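Local coordinates for protein Pex (PDB 2E1N) that modifies the cyanobacterial circadian clock as a period extender, and probably binds DNA through a PadR-like winged-helix fold, at residues B[33-38]-B[72-77]; B[40-45]-B[51-56]. All coordinates share one frame; numbering follows the deposited sequence.

Contact 1. Residues B[33-38]-B[72-77]; sequences ELAVCY and YTALKF
V36 and A74 bring two helices of the PadR-like winged-helix fold together: 33-38 on the first helix of the helix-turn-helix domain, and 72-77 on helix 68-80, which by its place in the winged helix-turn-helix probably corresponds to the recognition helix. The segment axes approach to 8.7 Å and cross at -62°, and at the crossing the CA atoms of V36 and A74 are 5.1 Å apart. An alanine on helix 68-80 allows this closeness, because its single methyl reaches the backbone of the other helix, with A74 CB 4.0 Å from V36 N.

The contact between the segments is entirely apolar. V36 CG2 does most of the touching: it lies 3.8 Å from A74 CB and also 3.9 Å from F77 CD2. One turn along helix 68-80 from A74, F77 has CG anti to its backbone N (chi1 171°), a torsion that carries the ring across to the valine methyl, which meets it obliquely.

The second subunit completes the surroundings. Its F15 meets the F77 ring with the planes at about 75°, and its M13 packs on both V36 and F77, so this intrachain core runs on into the dimer interface. Within the chain, A35 also packs on V70 and L66. The two alanine methyls, A35 CB and A74 CB, stand 4.1 Å apart.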
ATOM      1  N   GLU B  33       0.046  12.755  -4.109  1.00 33.46           N
ATOM      2  CA  GLU B  33      -0.551  12.572  -5.412  1.00 34.50           C
ATOM      3  C   GLU B  33      -1.951  12.005  -5.347  1.00 33.57           C
ATOM      4  O   GLU B  33      -2.874  12.522  -5.995  1.00 33.39           O
ATOM      5  CB  GLU B  33       0.325  11.682  -6.284  1.00 35.20           C
ATOM      6  CG  GLU B  33       1.704  12.216  -6.510  1.00 36.57           C
ATOM      7  CD  GLU B  33       2.692  11.955  -5.381  1.00 40.89           C
ATOM      8  OE1 GLU B  33       2.418  11.262  -4.363  1.00 40.12           O
ATOM      9  OE2 GLU B  33       3.802  12.492  -5.527  1.00 45.58           O
ATOM     10  N   LEU B  34      -2.140  10.970  -4.528  1.00 32.40           N
ATOM     11  CA  LEU B  34      -3.463  10.414  -4.345  1.00 32.42           C
ATOM     12  C   LEU B  34      -4.371  11.370  -3.615  1.00 32.07           C
ATOM     13  O   LEU B  34      -5.573  11.424  -3.917  1.00 31.71           O
ATOM     14  CB  LEU B  34      -3.425   9.123  -3.518  1.00 33.70           C
ATOM     15  CG  LEU B  34      -2.825   7.947  -4.247  1.00 35.57           C
ATOM     16  CD1 LEU B  34      -2.269   6.900  -3.267  1.00 39.89           C
ATOM     17  CD2 LEU B  34      -3.931   7.392  -5.152  1.00 42.35           C
ATOM     18  N   ALA B  35      -3.823  12.137  -2.681  1.00 31.90           N
ATOM     19  CA  ALA B  35      -4.658  13.118  -1.946  1.00 31.16           C
ATOM     20  C   ALA B  35      -5.215  14.211  -2.865  1.00 31.77           C
ATOM     21  O   ALA B  35      -6.368  14.609  -2.701  1.00 32.10           O
ATOM     22  CB  ALA B  35      -3.876  13.744  -0.815  1.00 31.21           C
ATOM     23  N   VAL B  36      -4.415  14.714  -3.807  1.00 31.96           N
ATOM     24  CA  VAL B  36      -4.921  15.672  -4.783  1.00 31.46           C
ATOM     25  C   VAL B  36      -6.114  15.100  -5.555  1.00 31.57           C
ATOM     26  O   VAL B  36      -7.138  15.764  -5.727  1.00 31.72           O
ATOM     27  CB  VAL B  36      -3.799  16.169  -5.730  1.00 32.56           C
ATOM     28  CG1 VAL B  36      -4.472  16.922  -6.966  1.00 30.91           C
ATOM     29  CG2 VAL B  36      -2.858  17.028  -5.012  1.00 31.32           C
ATOM     30  N   CYS B  37      -6.006  13.849  -6.015  1.00 31.34           N
ATOM     31  CA  CYS B  37      -7.102  13.231  -6.795  1.00 31.28           C
ATOM     32  C   CYS B  37      -8.337  12.933  -5.947  1.00 30.08           C
ATOM     33  O   CYS B  37      -9.474  13.145  -6.397  1.00 30.00           O
ATOM     34  CB  CYS B  37      -6.582  11.984  -7.467  1.00 32.62           C
ATOM     35  SG  CYS B  37      -5.208  12.414  -8.581  1.00 36.39           S
ATOM     36  N   TYR B  38      -8.126  12.443  -4.722  1.00 30.31           N
ATOM     37  CA  TYR B  38      -9.244  12.229  -3.773  1.00 30.37           C
ATOM     38  C   TYR B  38      -9.990  13.548  -3.470  1.00 31.42           C
ATOM     39  O   TYR B  38     -11.211  13.643  -3.542  1.00 31.35           O
ATOM     40  CB  TYR B  38      -8.727  11.594  -2.462  1.00 30.19           C
ATOM     41  CG  TYR B  38      -9.725  11.764  -1.316  1.00 30.78           C
ATOM     42  CD1 TYR B  38     -10.970  11.128  -1.345  1.00 31.38           C
ATOM     43  CD2 TYR B  38      -9.428  12.567  -0.237  1.00 29.35           C
ATOM     44  CE1 TYR B  38     -11.904  11.337  -0.310  1.00 28.38           C
ATOM     45  CE2 TYR B  38     -10.350  12.755   0.799  1.00 28.27           C
ATOM     46  CZ  TYR B  38     -11.596  12.155   0.717  1.00 29.31           C
ATOM     47  OH  TYR B  38     -12.546  12.321   1.689  1.00 31.58           O
ATOM     48  N   TYR B  72      -2.817  19.488   3.541  1.00 32.87           N
ATOM     49  CA  TYR B  72      -2.511  20.885   3.300  1.00 35.09           C
ATOM     50  C   TYR B  72      -1.549  21.053   2.143  1.00 34.55           C
ATOM     51  O   TYR B  72      -1.654  22.020   1.388  1.00 35.04           O
ATOM     52  CB  TYR B  72      -2.114  21.551   4.591  1.00 37.02           C
ATOM     53  CG  TYR B  72      -3.397  21.903   5.360  1.00 44.30           C
ATOM     54  CD1 TYR B  72      -3.796  21.179   6.481  1.00 49.80           C
ATOM     55  CD2 TYR B  72      -4.265  22.889   4.879  1.00 49.59           C
ATOM     56  CE1 TYR B  72      -4.982  21.483   7.152  1.00 51.62           C
ATOM     57  CE2 TYR B  72      -5.451  23.188   5.524  1.00 51.01           C
ATOM     58  CZ  TYR B  72      -5.809  22.485   6.652  1.00 52.86           C
ATOM     59  OH  TYR B  72      -6.982  22.799   7.303  1.00 52.76           O
ATOM     60  N   THR B  73      -0.669  20.074   1.942  1.00 34.33           N
ATOM     61  CA  THR B  73       0.147  19.976   0.713  1.00 34.10           C
ATOM     62  C   THR B  73      -0.712  19.940  -0.551  1.00 33.18           C
ATOM     63  O   THR B  73      -0.493  20.681  -1.554  1.00 30.69           O
ATOM     64  CB  THR B  73       1.021  18.727   0.758  1.00 35.01           C
ATOM     65  OG1 THR B  73       1.946  18.864   1.864  1.00 38.26           O
ATOM     66  CG2 THR B  73       1.792  18.542  -0.564  1.00 36.98           C
ATOM     67  N   ALA B  74      -1.703  19.085  -0.507  1.00 31.47           N
ATOM     68  CA  ALA B  74      -2.629  18.931  -1.640  1.00 31.50           C
ATOM     69  C   ALA B  74      -3.457  20.163  -1.868  1.00 31.49           C
ATOM     70  O   ALA B  74      -3.634  20.616  -3.039  1.00 31.20           O
ATOM     71  CB  ALA B  74      -3.539  17.755  -1.391  1.00 31.08           C
ATOM     72  N   LEU B  75      -3.982  20.730  -0.796  1.00 30.66           N
ATOM     73  CA  LEU B  75      -4.789  21.970  -0.960  1.00 31.00           C
ATOM     74  C   LEU B  75      -3.975  23.144  -1.481  1.00 31.53           C
ATOM     75  O   LEU B  75      -4.440  23.867  -2.343  1.00 33.29           O
ATOM     76  CB  LEU B  75      -5.491  22.387   0.291  1.00 30.84           C
ATOM     77  CG  LEU B  75      -6.506  21.405   0.890  1.00 30.65           C
ATOM     78  CD1 LEU B  75      -6.832  21.818   2.351  1.00 32.90           C
ATOM     79  CD2 LEU B  75      -7.692  21.333  -0.005  1.00 33.98           C
ATOM     80  N   LYS B  76      -2.773  23.323  -0.976  1.00 32.05           N
ATOM     81  CA  LYS B  76      -1.924  24.396  -1.436  1.00 32.80           C
ATOM     82  C   LYS B  76      -1.592  24.238  -2.918  1.00 32.80           C
ATOM     83  O   LYS B  76      -1.601  25.221  -3.656  1.00 33.38           O
ATOM     84  CB  LYS B  76      -0.652  24.453  -0.616  1.00 34.54           C
ATOM     85  CG  LYS B  76       0.190  25.661  -0.929  1.00 38.55           C
ATOM     86  CD  LYS B  76       1.563  25.570  -0.279  1.00 43.56           C
ATOM     87  CE  LYS B  76       2.127  26.970   0.001  1.00 46.57           C
ATOM     88  NZ  LYS B  76       3.452  26.945   0.688  1.00 49.66           N
ATOM     89  N   PHE B  77      -1.273  23.023  -3.360  1.00 32.36           N
ATOM     90  CA  PHE B  77      -0.990  22.744  -4.768  1.00 31.51           C
ATOM     91  C   PHE B  77      -2.164  23.147  -5.632  1.00 30.73           C
ATOM     92  O   PHE B  77      -2.024  23.833  -6.643  1.00 31.01           O
ATOM     93  CB  PHE B  77      -0.684  21.262  -4.974  1.00 31.69           C
ATOM     94  CG  PHE B  77      -0.589  20.840  -6.403  1.00 31.83           C
ATOM     95  CD1 PHE B  77       0.505  21.216  -7.177  1.00 33.83           C
ATOM     96  CD2 PHE B  77      -1.615  20.123  -7.019  1.00 33.09           C
ATOM     97  CE1 PHE B  77       0.580  20.845  -8.522  1.00 36.01           C
ATOM     98  CE2 PHE B  77      -1.550  19.766  -8.333  1.00 35.25           C
ATOM     99  CZ  PHE B  77      -0.428  20.124  -9.104  1.00 35.72           C
TER

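Contact 2. Residues B[40-45]-B[51-56]; sequences LAVLRH and TELIQH. With SO4 (sulfate ion), chain D.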
ATOM      1  N   LEU B  40     -10.144  16.253  -5.182  1.00 30.65           N
ATOM      2  CA  LEU B  40     -10.894  16.666  -6.354  1.00 29.43           C
ATOM      3  C   LEU B  40     -12.133  15.828  -6.642  1.00 30.99           C
ATOM      4  O   LEU B  40     -13.174  16.377  -7.024  1.00 31.97           O
ATOM      5  CB  LEU B  40      -9.970  16.767  -7.568  1.00 30.27           C
ATOM      6  CG  LEU B  40      -8.973  17.954  -7.526  1.00 27.47           C
ATOM      7  CD1 LEU B  40      -8.092  17.916  -8.786  1.00 29.77           C
ATOM      8  CD2 LEU B  40      -9.645  19.370  -7.341  1.00 33.20           C
ATOM      9  N   ALA B  41     -12.041  14.518  -6.396  1.00 31.26           N
ATOM     10  CA  ALA B  41     -13.207  13.612  -6.500  1.00 31.08           C
ATOM     11  C   ALA B  41     -14.355  14.084  -5.582  1.00 31.29           C
ATOM     12  O   ALA B  41     -15.521  14.062  -6.009  1.00 31.51           O
ATOM     13  CB  ALA B  41     -12.798  12.170  -6.194  1.00 32.18           C
ATOM     14  N   VAL B  42     -14.031  14.523  -4.369  1.00 31.09           N
ATOM     15  CA  VAL B  42     -15.022  15.065  -3.437  1.00 31.62           C
ATOM     16  C   VAL B  42     -15.616  16.376  -3.928  1.00 31.05           C
ATOM     17  O   VAL B  42     -16.838  16.530  -3.990  1.00 31.82           O
ATOM     18  CB  VAL B  42     -14.442  15.225  -2.010  1.00 31.27           C
ATOM     19  CG1 VAL B  42     -15.472  15.874  -1.062  1.00 33.49           C
ATOM     20  CG2 VAL B  42     -13.982  13.867  -1.476  1.00 31.50           C
ATOM     21  N   LEU B  43     -14.741  17.316  -4.299  1.00 31.76           N
ATOM     22  CA  LEU B  43     -15.144  18.667  -4.651  1.00 32.53           C
ATOM     23  C   LEU B  43     -15.949  18.740  -5.952  1.00 34.33           C
ATOM     24  O   LEU B  43     -16.663  19.715  -6.190  1.00 34.28           O
ATOM     25  CB  LEU B  43     -13.897  19.562  -4.694  1.00 32.25           C
ATOM     26  CG  LEU B  43     -13.177  19.771  -3.366  1.00 32.07           C
ATOM     27  CD1 LEU B  43     -12.030  20.789  -3.544  1.00 29.03           C
ATOM     28  CD2 LEU B  43     -14.130  20.258  -2.228  1.00 31.50           C
ATOM     29  N   ARG B  44     -15.836  17.716  -6.805  1.00 34.78           N
ATOM     30  CA  ARG B  44     -16.675  17.638  -7.993  1.00 35.96           C
ATOM     31  C   ARG B  44     -18.159  17.445  -7.649  1.00 38.52           C
ATOM     32  O   ARG B  44     -19.005  17.739  -8.502  1.00 39.39           O
ATOM     33  CB  ARG B  44     -16.197  16.549  -8.947  1.00 36.01           C
ATOM     34  CG  ARG B  44     -14.889  16.944  -9.628  1.00 35.58           C
ATOM     35  CD  ARG B  44     -14.364  15.853 -10.549  1.00 37.76           C
ATOM     36  NE  ARG B  44     -15.385  15.409 -11.476  1.00 41.64           N
ATOM     37  CZ  ARG B  44     -15.729  16.042 -12.580  1.00 44.95           C
ATOM     38  NH1 ARG B  44     -15.161  17.180 -12.935  1.00 45.21           N
ATOM     39  NH2 ARG B  44     -16.667  15.517 -13.336  1.00 47.18           N
ATOM     40  N   HIS B  45     -18.466  16.941  -6.451  1.00 38.94           N
ATOM     41  CA  HIS B  45     -19.850  16.796  -5.988  1.00 41.38           C
ATOM     42  C   HIS B  45     -20.322  17.802  -4.945  1.00 40.87           C
ATOM     43  O   HIS B  45     -21.510  18.073  -4.860  1.00 39.10           O
ATOM     44  CB  HIS B  45     -20.039  15.417  -5.389  1.00 42.61           C
ATOM     45  CG  HIS B  45     -19.450  14.323  -6.219  1.00 48.83           C
ATOM     46  ND1 HIS B  45     -18.584  13.382  -5.700  1.00 53.63           N
ATOM     47  CD2 HIS B  45     -19.569  14.046  -7.541  1.00 53.21           C
ATOM     48  CE1 HIS B  45     -18.216  12.554  -6.662  1.00 54.83           C
ATOM     49  NE2 HIS B  45     -18.797  12.936  -7.788  1.00 54.57           N
ATOM     50  N   THR B  51     -11.380  19.102   7.888  1.00 33.10           N
ATOM     51  CA  THR B  51     -11.704  18.076   8.879  1.00 33.37           C
ATOM     52  C   THR B  51     -12.693  17.079   8.235  1.00 32.75           C
ATOM     53  O   THR B  51     -12.593  15.860   8.412  1.00 34.84           O
ATOM     54  CB  THR B  51     -12.245  18.723  10.200  1.00 32.83           C
ATOM     55  OG1 THR B  51     -13.388  19.491   9.896  1.00 40.42           O
ATOM     56  CG2 THR B  51     -11.271  19.692  10.740  1.00 31.87           C
ATOM     57  N   GLU B  52     -13.618  17.583   7.425  1.00 32.80           N
ATOM     58  CA  GLU B  52     -14.547  16.715   6.708  1.00 32.55           C
ATOM     59  C   GLU B  52     -13.859  15.828   5.664  1.00 32.08           C
ATOM     60  O   GLU B  52     -14.245  14.660   5.532  1.00 32.26           O
ATOM     61  CB  GLU B  52     -15.683  17.521   6.052  1.00 33.44           C
ATOM     62  CG  GLU B  52     -16.731  16.688   5.329  1.00 36.26           C
ATOM     63  CD  GLU B  52     -17.907  17.489   4.809  1.00 39.22           C
ATOM     64  OE1 GLU B  52     -17.786  18.125   3.736  1.00 45.54           O
ATOM     65  OE2 GLU B  52     -18.982  17.476   5.477  1.00 44.08           O
ATOM     66  N   LEU B  53     -12.912  16.372   4.900  1.00 31.52           N
ATOM     67  CA  LEU B  53     -12.215  15.601   3.876  1.00 31.50           C
ATOM     68  C   LEU B  53     -11.482  14.409   4.491  1.00 31.08           C
ATOM     69  O   LEU B  53     -11.505  13.268   3.947  1.00 32.87           O
ATOM     70  CB  LEU B  53     -11.226  16.470   3.113  1.00 31.95           C
ATOM     71  CG  LEU B  53     -11.861  17.434   2.077  1.00 32.08           C
ATOM     72  CD1 LEU B  53     -10.944  18.640   1.733  1.00 34.57           C
ATOM     73  CD2 LEU B  53     -12.331  16.679   0.801  1.00 30.65           C
ATOM     74  N   ILE B  54     -10.860  14.652   5.630  1.00 31.68           N
ATOM     75  CA  ILE B  54     -10.170  13.587   6.372  1.00 31.45           C
ATOM     76  C   ILE B  54     -11.144  12.517   6.885  1.00 31.71           C
ATOM     77  O   ILE B  54     -10.892  11.298   6.736  1.00 31.20           O
ATOM     78  CB  ILE B  54      -9.287  14.191   7.526  1.00 31.48           C
ATOM     79  CG1 ILE B  54      -8.135  15.022   6.919  1.00 30.87           C
ATOM     80  CG2 ILE B  54      -8.755  13.100   8.446  1.00 30.03           C
ATOM     81  CD1 ILE B  54      -7.293  15.813   7.848  1.00 33.60           C
ATOM     82  N   GLN B  55     -12.228  12.955   7.528  1.00 31.90           N
ATOM     83  CA  GLN B  55     -13.227  12.073   8.116  1.00 33.42           C
ATOM     84  C   GLN B  55     -13.984  11.260   7.065  1.00 33.88           C
ATOM     85  O   GLN B  55     -14.201  10.050   7.235  1.00 32.77           O
ATOM     86  CB  GLN B  55     -14.221  12.857   8.975  1.00 34.43           C
ATOM     87  CG  GLN B  55     -15.257  11.983   9.601  1.00 39.32           C
ATOM     88  CD  GLN B  55     -16.319  12.765  10.335  1.00 45.62           C
ATOM     89  OE1 GLN B  55     -16.042  13.816  10.951  1.00 50.52           O
ATOM     90  NE2 GLN B  55     -17.567  12.278  10.253  1.00 51.50           N
ATOM     91  N   HIS B  56     -14.355  11.926   5.973  1.00 33.32           N
ATOM     92  CA  HIS B  56     -15.092  11.316   4.903  1.00 33.24           C
ATOM     93  C   HIS B  56     -14.270  10.192   4.288  1.00 33.04           C
ATOM     94  O   HIS B  56     -14.824   9.169   3.899  1.00 32.72           O
ATOM     95  CB  HIS B  56     -15.411  12.366   3.846  1.00 36.05           C
ATOM     96  CG  HIS B  56     -16.162  11.835   2.672  1.00 35.32           C
ATOM     97  ND1 HIS B  56     -17.431  11.312   2.774  1.00 39.65           N
ATOM     98  CD2 HIS B  56     -15.826  11.766   1.363  1.00 39.72           C
ATOM     99  CE1 HIS B  56     -17.847  10.946   1.571  1.00 39.98           C
ATOM    100  NE2 HIS B  56     -16.889  11.214   0.697  1.00 40.58           N
TER
HETATM  101  S   SO4 D 301     -13.070  23.110  11.253  1.00 61.78           S
HETATM  102  O1  SO4 D 301     -12.013  23.215  12.237  1.00 65.52           O
HETATM  103  O2  SO4 D 301     -13.447  24.460  10.907  1.00 65.72           O
HETATM  104  O3  SO4 D 301     -12.663  22.385  10.058  1.00 64.35           O
HETATM  105  O4  SO4 D 301     -14.215  22.447  11.858  1.00 66.03           O
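V42 and L53 are the facing residues of segments 40-45 and 51-56, their CA atoms 7.9 Å apart, a separation that puts side chains rather than backbones in touch. The valine enters between two residues of helix 50-60. Its CG1 lies 3.7 Å from L53 CD2, and the valine CB is almost as near that same methyl, so one branch of the leucine covers the valine's side as the two side chains cross obliquely. The valine's second methyl, CG2, lies between L53 CD2 and the imidazole, 4.0 Å from H56 CD2. H56 has CG anti to the backbone N (chi1 179°), which carries the ring across to V42, the two side chains running past one another in opposing senses.

These are the first two helices of the winged helix-turn-helix, joined by a short link that includes strand 48-49, whose S48 touches V42, L43 and L53. L53 packs further on L71 of helix 68-80, and the H56 ring meets that of H60. Just beyond helix 32-43, R44 makes a salt bridge to D109.

At the exposed start of 51-56, T51 OG1 donates a 3.0 Å hydrogen bond to O3 of a sulfate, probably from the crystallisation liquor. R94, R96 and R98 from the wing region also hydrogen-bond to the sulfate, an anion site consistent with contact to a DNA phosphate.

Overall arrangement
Both contacts are buried and share helix 32-43, whose N-terminal part meets helix 68-80 in contact 1 and whose C-terminal part meets helix 50-60 in contact 2; their centres are 11 Å apart. Y38 joins them: its OH lies 2.7 Å from L53 O, a probable hydrogen bond, and the same OH touches CD2 of H56. Each turns on a valine, but contact 1 is aliphatic and phenyl packing at closely spaced backbones and continues into the second subunit. Contact 2 has wider backbone spacing and a partly exposed histidine, stays within one chain, and reaches the surface at the sulfate-bound end of helix 50-60.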